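Local coordinates for protein NDP-rhamnosyltransferase (Saccharopolyspora spinosa, PDB 3TSA) that is a glycosyltransferase of the GT-B fold, built from two Rossmann-like domains and related to the erythromycin biosynthesis protein CIII family, at residues A[298-310]-A[359-371]. Numbering follows the deposited sequence.
Sequences TAFTATRLGIPQL and FAAAAIKLSDEIT. Unlike the reference sequence in segment 359-371: Ala361 (reference Ser).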
ATOM      1  N   THR A 298       7.271  -3.332 -15.919  1.00 16.36           N
ATOM      2  CA  THR A 298       6.510  -3.892 -17.067  1.00 15.17           C
ATOM      3  C   THR A 298       7.113  -5.246 -17.421  1.00 16.30           C
ATOM      4  O   THR A 298       6.381  -6.266 -17.541  1.00 14.92           O
ATOM      5  CB  THR A 298       6.500  -2.930 -18.210  1.00 14.22           C
ATOM      6  OG1 THR A 298       5.708  -1.758 -17.824  1.00 17.53           O
ATOM      7  CG2 THR A 298       5.919  -3.634 -19.491  1.00 16.38           C
ATOM      8  N   ALA A 299       8.440  -5.265 -17.567  1.00 14.25           N
ATOM      9  CA  ALA A 299       9.101  -6.504 -18.089  1.00 14.31           C
ATOM     10  C   ALA A 299       9.070  -7.645 -17.076  1.00 14.29           C
ATOM     11  O   ALA A 299       8.846  -8.802 -17.459  1.00 14.70           O
ATOM     12  CB  ALA A 299      10.537  -6.187 -18.521  1.00 12.53           C
ATOM     13  N   PHE A 300       9.324  -7.348 -15.799  1.00 14.59           N
ATOM     14  CA  PHE A 300       9.324  -8.403 -14.818  1.00 15.95           C
ATOM     15  C   PHE A 300       7.889  -8.894 -14.572  1.00 14.23           C
ATOM     16  O   PHE A 300       7.689 -10.071 -14.259  1.00 12.65           O
ATOM     17  CB  PHE A 300       9.998  -7.945 -13.505  1.00 15.05           C
ATOM     18  CG  PHE A 300      11.495  -7.900 -13.561  1.00 16.92           C
ATOM     19  CD1 PHE A 300      12.235  -8.037 -14.753  1.00 21.38           C
ATOM     20  CD2 PHE A 300      12.175  -7.682 -12.397  1.00 15.87           C
ATOM     21  CE1 PHE A 300      13.698  -7.980 -14.723  1.00 17.65           C
ATOM     22  CE2 PHE A 300      13.569  -7.689 -12.359  1.00 15.06           C
ATOM     23  CZ  PHE A 300      14.323  -7.788 -13.542  1.00 15.71           C
ATOM     24  N   THR A 301       6.885  -8.021 -14.742  1.00 14.65           N
ATOM     25  CA  THR A 301       5.506  -8.473 -14.577  1.00 13.81           C
ATOM     26  C   THR A 301       5.201  -9.431 -15.718  1.00 13.98           C
ATOM     27  O   THR A 301       4.626 -10.499 -15.491  1.00 15.30           O
ATOM     28  CB  THR A 301       4.519  -7.306 -14.574  1.00 14.50           C
ATOM     29  OG1 THR A 301       4.725  -6.529 -13.396  1.00 15.51           O
ATOM     30  CG2 THR A 301       3.085  -7.760 -14.622  1.00 14.10           C
ATOM     31  N   ALA A 302       5.563  -9.033 -16.966  1.00 13.62           N
ATOM     32  CA  ALA A 302       5.382  -9.912 -18.095  1.00 12.96           C
ATOM     33  C   ALA A 302       6.126 -11.259 -17.833  1.00 12.50           C
ATOM     34  O   ALA A 302       5.523 -12.335 -18.027  1.00 13.40           O
ATOM     35  CB  ALA A 302       5.828  -9.257 -19.415  1.00 13.54           C
ATOM     36  N   THR A 303       7.380 -11.179 -17.396  1.00 11.65           N
ATOM     37  CA  THR A 303       8.247 -12.388 -17.302  1.00 12.92           C
ATOM     38  C   THR A 303       7.650 -13.306 -16.204  1.00 13.25           C
ATOM     39  O   THR A 303       7.450 -14.518 -16.434  1.00 15.36           O
ATOM     40  CB  THR A 303       9.666 -11.968 -16.988  1.00 11.64           C
ATOM     41  OG1 THR A 303      10.127 -11.311 -18.149  1.00 14.02           O
ATOM     42  CG2 THR A 303      10.560 -13.211 -16.795  1.00 14.42           C
ATOM     43  N   ARG A 304       7.248 -12.697 -15.091  1.00 16.12           N
ATOM     44  CA  ARG A 304       6.570 -13.439 -13.984  1.00 15.22           C
ATOM     45  C   ARG A 304       5.358 -14.257 -14.455  1.00 16.87           C
ATOM     46  O   ARG A 304       5.120 -15.404 -14.011  1.00 16.84           O
ATOM     47  CB  ARG A 304       6.229 -12.473 -12.808  1.00 16.36           C
ATOM     48  CG  ARG A 304       5.425 -13.114 -11.703  1.00 21.83           C
ATOM     49  CD  ARG A 304       6.099 -14.314 -11.012  1.00 29.80           C
ATOM     50  NE  ARG A 304       5.176 -14.895 -10.025  1.00 30.32           N
ATOM     51  CZ  ARG A 304       4.262 -15.823 -10.295  1.00 33.56           C
ATOM     52  NH1 ARG A 304       4.133 -16.325 -11.531  1.00 30.06           N
ATOM     53  NH2 ARG A 304       3.467 -16.254  -9.305  1.00 30.47           N
ATOM     54  N   LEU A 305       4.595 -13.700 -15.404  1.00 17.01           N
ATOM     55  CA  LEU A 305       3.380 -14.274 -15.885  1.00 16.63           C
ATOM     56  C   LEU A 305       3.598 -15.179 -17.137  1.00 17.52           C
ATOM     57  O   LEU A 305       2.641 -15.664 -17.755  1.00 20.54           O
ATOM     58  CB  LEU A 305       2.364 -13.127 -16.126  1.00 15.55           C
ATOM     59  CG  LEU A 305       1.806 -12.349 -14.937  1.00 19.31           C
ATOM     60  CD1 LEU A 305       0.839 -11.255 -15.460  1.00 21.12           C
ATOM     61  CD2 LEU A 305       1.133 -13.391 -14.039  1.00 31.35           C
ATOM     62  N   GLY A 306       4.843 -15.316 -17.571  1.00 16.77           N
ATOM     63  CA  GLY A 306       5.258 -16.205 -18.689  1.00 16.11           C
ATOM     64  C   GLY A 306       4.899 -15.601 -20.064  1.00 15.14           C
ATOM     65  O   GLY A 306       4.707 -16.337 -21.016  1.00 15.83           O
ATOM     66  N   ILE A 307       4.875 -14.267 -20.159  1.00 14.11           N
ATOM     67  CA  ILE A 307       4.449 -13.556 -21.380  1.00 12.63           C
ATOM     68  C   ILE A 307       5.714 -13.023 -22.103  1.00 13.45           C
ATOM     69  O   ILE A 307       6.483 -12.254 -21.537  1.00 13.09           O
ATOM     70  CB  ILE A 307       3.550 -12.395 -21.045  1.00 10.96           C
ATOM     71  CG1 ILE A 307       2.321 -12.761 -20.169  1.00 14.78           C
ATOM     72  CG2 ILE A 307       3.023 -11.725 -22.375  1.00 12.72           C
ATOM     73  CD1 ILE A 307       1.523 -13.893 -20.735  1.00 17.15           C
ATOM     74  N   PRO A 308       5.912 -13.461 -23.348  1.00 13.43           N
ATOM     75  CA  PRO A 308       7.119 -12.964 -24.024  1.00 13.02           C
ATOM     76  C   PRO A 308       7.017 -11.488 -24.369  1.00 14.47           C
ATOM     77  O   PRO A 308       5.944 -10.900 -24.404  1.00 12.12           O
ATOM     78  CB  PRO A 308       7.228 -13.795 -25.290  1.00 14.57           C
ATOM     79  CG  PRO A 308       5.897 -14.322 -25.556  1.00 14.49           C
ATOM     80  CD  PRO A 308       5.150 -14.403 -24.180  1.00 14.95           C
ATOM     81  N   GLN A 309       8.180 -10.885 -24.646  1.00 12.70           N
ATOM     82  CA  GLN A 309       8.258  -9.464 -24.865  1.00 12.90           C
ATOM     83  C   GLN A 309       9.045  -9.141 -26.105  1.00 13.49           C
ATOM     84  O   GLN A 309      10.008  -9.806 -26.458  1.00 13.49           O
ATOM     85  CB  GLN A 309       8.906  -8.700 -23.678  1.00 13.81           C
ATOM     86  CG  GLN A 309       8.175  -8.963 -22.349  1.00 13.61           C
ATOM     87  CD  GLN A 309       9.094  -9.514 -21.309  1.00 18.03           C
ATOM     88  OE1 GLN A 309       8.899 -10.628 -20.811  1.00 16.87           O
ATOM     89  NE2 GLN A 309      10.125  -8.768 -20.996  1.00 11.10           N
ATOM     90  N   LEU A 310       8.579  -8.092 -26.754  1.00 11.67           N
ATOM     91  CA  LEU A 310       9.355  -7.454 -27.844  1.00 13.03           C
ATOM     92  C   LEU A 310       9.865  -6.139 -27.204  1.00 13.23           C
ATOM     93  O   LEU A 310       9.057  -5.308 -26.829  1.00 14.36           O
ATOM     94  CB  LEU A 310       8.375  -7.135 -28.924  1.00 13.65           C
ATOM     95  CG  LEU A 310       8.905  -7.077 -30.370  1.00 21.04           C
ATOM     96  CD1 LEU A 310       7.916  -6.647 -31.453  1.00 16.19           C
ATOM     97  CD2 LEU A 310      10.266  -6.630 -30.571  1.00 23.69           C
ATOM     98  N   PHE A 359       8.417 -19.053 -27.643  1.00 16.49           N
ATOM     99  CA  PHE A 359       8.757 -17.838 -26.919  1.00 16.61           C
ATOM    100  C   PHE A 359       8.100 -17.843 -25.527  1.00 15.60           C
ATOM    101  O   PHE A 359       8.774 -17.578 -24.532  1.00 15.77           O
ATOM    102  CB  PHE A 359       8.331 -16.610 -27.703  1.00 14.04           C
ATOM    103  CG  PHE A 359       9.227 -16.304 -28.878  1.00 15.53           C
ATOM    104  CD1 PHE A 359      10.382 -15.562 -28.691  1.00 12.82           C
ATOM    105  CD2 PHE A 359       8.913 -16.819 -30.164  1.00 18.58           C
ATOM    106  CE1 PHE A 359      11.247 -15.326 -29.754  1.00 12.17           C
ATOM    107  CE2 PHE A 359       9.721 -16.481 -31.290  1.00 17.08           C
ATOM    108  CZ  PHE A 359      10.903 -15.765 -31.061  1.00 16.59           C
ATOM    109  N   ALA A 360       6.801 -18.200 -25.465  1.00 15.48           N
ATOM    110  CA  ALA A 360       6.079 -18.239 -24.231  1.00 16.62           C
ATOM    111  C   ALA A 360       6.730 -19.322 -23.351  1.00 14.81           C
ATOM    112  O   ALA A 360       6.845 -19.131 -22.130  1.00 16.33           O
ATOM    113  CB  ALA A 360       4.597 -18.610 -24.479  1.00 17.21           C
ATOM    114  N   ALA A 361       7.133 -20.425 -23.964  1.00 14.89           N
ATOM    115  CA  ALA A 361       7.756 -21.541 -23.176  1.00 16.73           C
ATOM    116  C   ALA A 361       9.050 -21.093 -22.500  1.00 16.02           C
ATOM    117  O   ALA A 361       9.296 -21.395 -21.343  1.00 14.91           O
ATOM    118  CB  ALA A 361       8.025 -22.731 -24.037  1.00 17.09           C
ATOM    119  N   ALA A 362       9.878 -20.356 -23.248  1.00 15.63           N
ATOM    120  CA  ALA A 362      11.103 -19.742 -22.709  1.00 14.57           C
ATOM    121  C   ALA A 362      10.791 -18.721 -21.645  1.00 13.29           C
ATOM    122  O   ALA A 362      11.509 -18.636 -20.655  1.00 12.72           O
ATOM    123  CB  ALA A 362      11.905 -19.068 -23.881  1.00 12.82           C
ATOM    124  N   ALA A 363       9.719 -17.922 -21.828  1.00 12.51           N
ATOM    125  CA  ALA A 363       9.368 -16.970 -20.775  1.00 11.16           C
ATOM    126  C   ALA A 363       8.916 -17.708 -19.478  1.00 12.72           C
ATOM    127  O   ALA A 363       9.183 -17.215 -18.382  1.00 13.65           O
ATOM    128  CB  ALA A 363       8.273 -16.029 -21.213  1.00 13.94           C
ATOM    129  N   ILE A 364       8.233 -18.860 -19.620  1.00 13.00           N
ATOM    130  CA  ILE A 364       7.851 -19.645 -18.445  1.00 13.81           C
ATOM    131  C   ILE A 364       9.109 -20.180 -17.703  1.00 13.56           C
ATOM    132  O   ILE A 364       9.143 -20.232 -16.454  1.00 12.76           O
ATOM    133  CB  ILE A 364       6.879 -20.748 -18.829  1.00 15.19           C
ATOM    134  CG1 ILE A 364       5.495 -20.135 -19.221  1.00 16.47           C
ATOM    135  CG2 ILE A 364       6.729 -21.782 -17.622  1.00 15.50           C
ATOM    136  CD1 ILE A 364       4.663 -19.615 -18.083  1.00 26.18           C
ATOM    137  N   LYS A 365      10.134 -20.579 -18.446  1.00 12.55           N
ATOM    138  CA  LYS A 365      11.418 -20.932 -17.756  1.00 12.06           C
ATOM    139  C   LYS A 365      11.953 -19.808 -16.861  1.00 12.13           C
ATOM    140  O   LYS A 365      12.383 -19.999 -15.706  1.00 11.81           O
ATOM    141  CB  LYS A 365      12.494 -21.451 -18.776  1.00 11.59           C
ATOM    142  CG  LYS A 365      12.058 -22.784 -19.396  1.00 14.60           C
ATOM    143  CD  LYS A 365      12.119 -23.906 -18.366  1.00 22.65           C
ATOM    144  CE  LYS A 365      11.744 -25.208 -18.970  1.00 27.20           C
ATOM    145  NZ  LYS A 365      12.267 -26.180 -18.041  1.00 33.38           N
ATOM    146  N   LEU A 366      11.902 -18.575 -17.375  1.00 10.75           N
ATOM    147  CA  LEU A 366      12.334 -17.438 -16.597  1.00 12.52           C
ATOM    148  C   LEU A 366      11.384 -17.223 -15.395  1.00 12.96           C
ATOM    149  O   LEU A 366      11.833 -16.859 -14.300  1.00 12.14           O
ATOM    150  CB  LEU A 366      12.360 -16.166 -17.478  1.00 11.89           C
ATOM    151  CG  LEU A 366      13.432 -16.221 -18.597  1.00 12.68           C
ATOM    152  CD1 LEU A 366      13.222 -15.007 -19.568  1.00 14.39           C
ATOM    153  CD2 LEU A 366      14.822 -16.051 -18.089  1.00 12.74           C
ATOM    154  N   SER A 367      10.089 -17.438 -15.631  1.00 13.61           N
ATOM    155  CA  SER A 367       9.094 -17.213 -14.588  1.00 13.04           C
ATOM    156  C   SER A 367       9.438 -18.213 -13.424  1.00 13.45           C
ATOM    157  O   SER A 367       9.353 -17.956 -12.215  1.00 13.59           O
ATOM    158  CB  SER A 367       7.738 -17.521 -15.125  1.00 15.37           C
ATOM    159  OG  SER A 367       6.928 -17.345 -14.004  1.00 20.37           O
ATOM    160  N   ASP A 368       9.873 -19.389 -13.805  1.00 12.76           N
ATOM    161  CA  ASP A 368      10.289 -20.400 -12.784  1.00 14.10           C
ATOM    162  C   ASP A 368      11.523 -19.987 -11.952  1.00 14.17           C
ATOM    163  O   ASP A 368      11.600 -20.398 -10.756  1.00 15.23           O
ATOM    164  CB  ASP A 368      10.555 -21.767 -13.432  1.00 14.80           C
ATOM    165  CG  ASP A 368       9.315 -22.429 -14.039  1.00 15.62           C
ATOM    166  OD1 ASP A 368       8.152 -22.020 -13.826  1.00 17.75           O
ATOM    167  OD2 ASP A 368       9.478 -23.456 -14.713  1.00 16.52           O
ATOM    168  N   GLU A 369      12.448 -19.226 -12.531  1.00 13.72           N
ATOM    169  CA  GLU A 369      13.561 -18.670 -11.765  1.00 14.07           C
ATOM    170  C   GLU A 369      13.034 -17.685 -10.723  1.00 13.10           C
ATOM    171  O   GLU A 369      13.511 -17.672  -9.594  1.00 15.44           O
ATOM    172  CB  GLU A 369      14.548 -17.954 -12.685  1.00 12.94           C
ATOM    173  CG  GLU A 369      15.336 -18.896 -13.569  1.00 12.19           C
ATOM    174  CD  GLU A 369      16.406 -18.084 -14.302  1.00 13.19           C
ATOM    175  OE1 GLU A 369      17.328 -17.579 -13.648  1.00 12.12           O
ATOM    176  OE2 GLU A 369      16.258 -17.952 -15.526  1.00 15.39           O
ATOM    177  N   ILE A 370      12.041 -16.883 -11.105  1.00 12.48           N
ATOM    178  CA  ILE A 370      11.416 -15.948 -10.191  1.00 14.46           C
ATOM    179  C   ILE A 370      10.719 -16.685  -9.043  1.00 14.18           C
ATOM    180  O   ILE A 370      10.956 -16.365  -7.863  1.00 15.12           O
ATOM    181  CB  ILE A 370      10.423 -15.012 -10.913  1.00 11.45           C
ATOM    182  CG1 ILE A 370      11.203 -14.097 -11.887  1.00 13.10           C
ATOM    183  CG2 ILE A 370       9.702 -14.126  -9.910  1.00 13.13           C
ATOM    184  CD1 ILE A 370      10.274 -13.228 -12.807  1.00 16.36           C
ATOM    185  N   THR A 371       9.903 -17.633  -9.384  1.00 15.78           N
ATOM    186  CA  THR A 371       9.139 -18.259  -8.309  1.00 16.12           C
ATOM    187  C   THR A 371       9.999 -19.192  -7.430  1.00 14.75           C
ATOM    188  O   THR A 371       9.517 -19.654  -6.398  1.00 14.06           O
ATOM    189  CB  THR A 371       7.936 -19.013  -8.827  1.00 19.14           C
ATOM    190  OG1 THR A 371       8.358 -20.054  -9.729  1.00 20.36           O
ATOM    191  CG2 THR A 371       6.945 -18.107  -9.493  1.00 22.02           C
TER
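Ser367 has OG anti to its own backbone N (chi1 176°), which swings the hydroxyl onto Arg304 O, while a bend at chi2 (60°) in Arg304 brings one face of its guanidinium under the Thr371 methyl. The serine contact falls at the Schellman motif that ends helix 296-304, and the arginine contact lies beside it, in the C-terminal Rossmann-like domain of this GT-B protein. The example illustrates how a helix terminus can be received by a second helix: the segment axes cross at 101°, approaching to 8.8 Å, and the chain then turns into strand 309-311 of the parallel sheet.

In the motif, Gly306 N returns to Thr303 O and Ile307 N to Ala302 O. Ser367 OG donates to Arg304 O over 2.7 Å, arriving above the carbonyl plane rather than along a lone pair, so a carbonyl of the last helical turn gains a side-chain partner from the other helix. The same serine sets its CB 3.3 Å from Thr303 O. Gly306, whose positive phi closes the motif, presents its bare CA to the tip of Ile364, with CD1 at 3.5 Å, a close approach of backbone to methyl. Next to it Ala363 CB rests against Gly306 O at 3.6 Å. Farther along, Pro308 lies across the base of Phe359, CB to CB 3.9 Å, and its backbone bonds to Val290 of the adjoining strand.

On the other flank Thr303 CG2 packs on Leu366 CB, whereas Thr303 OG1 turns back to Ala299 O and is also bonded to Tyr321 of helix 318-327. Arg304 lays its aliphatic part against Ile370, CD to CG2 3.8 Å. Its guanidinium finishes under a methyl: Thr371 CG2 sits over the centre of one face, 3.6 Å from Arg304 CZ.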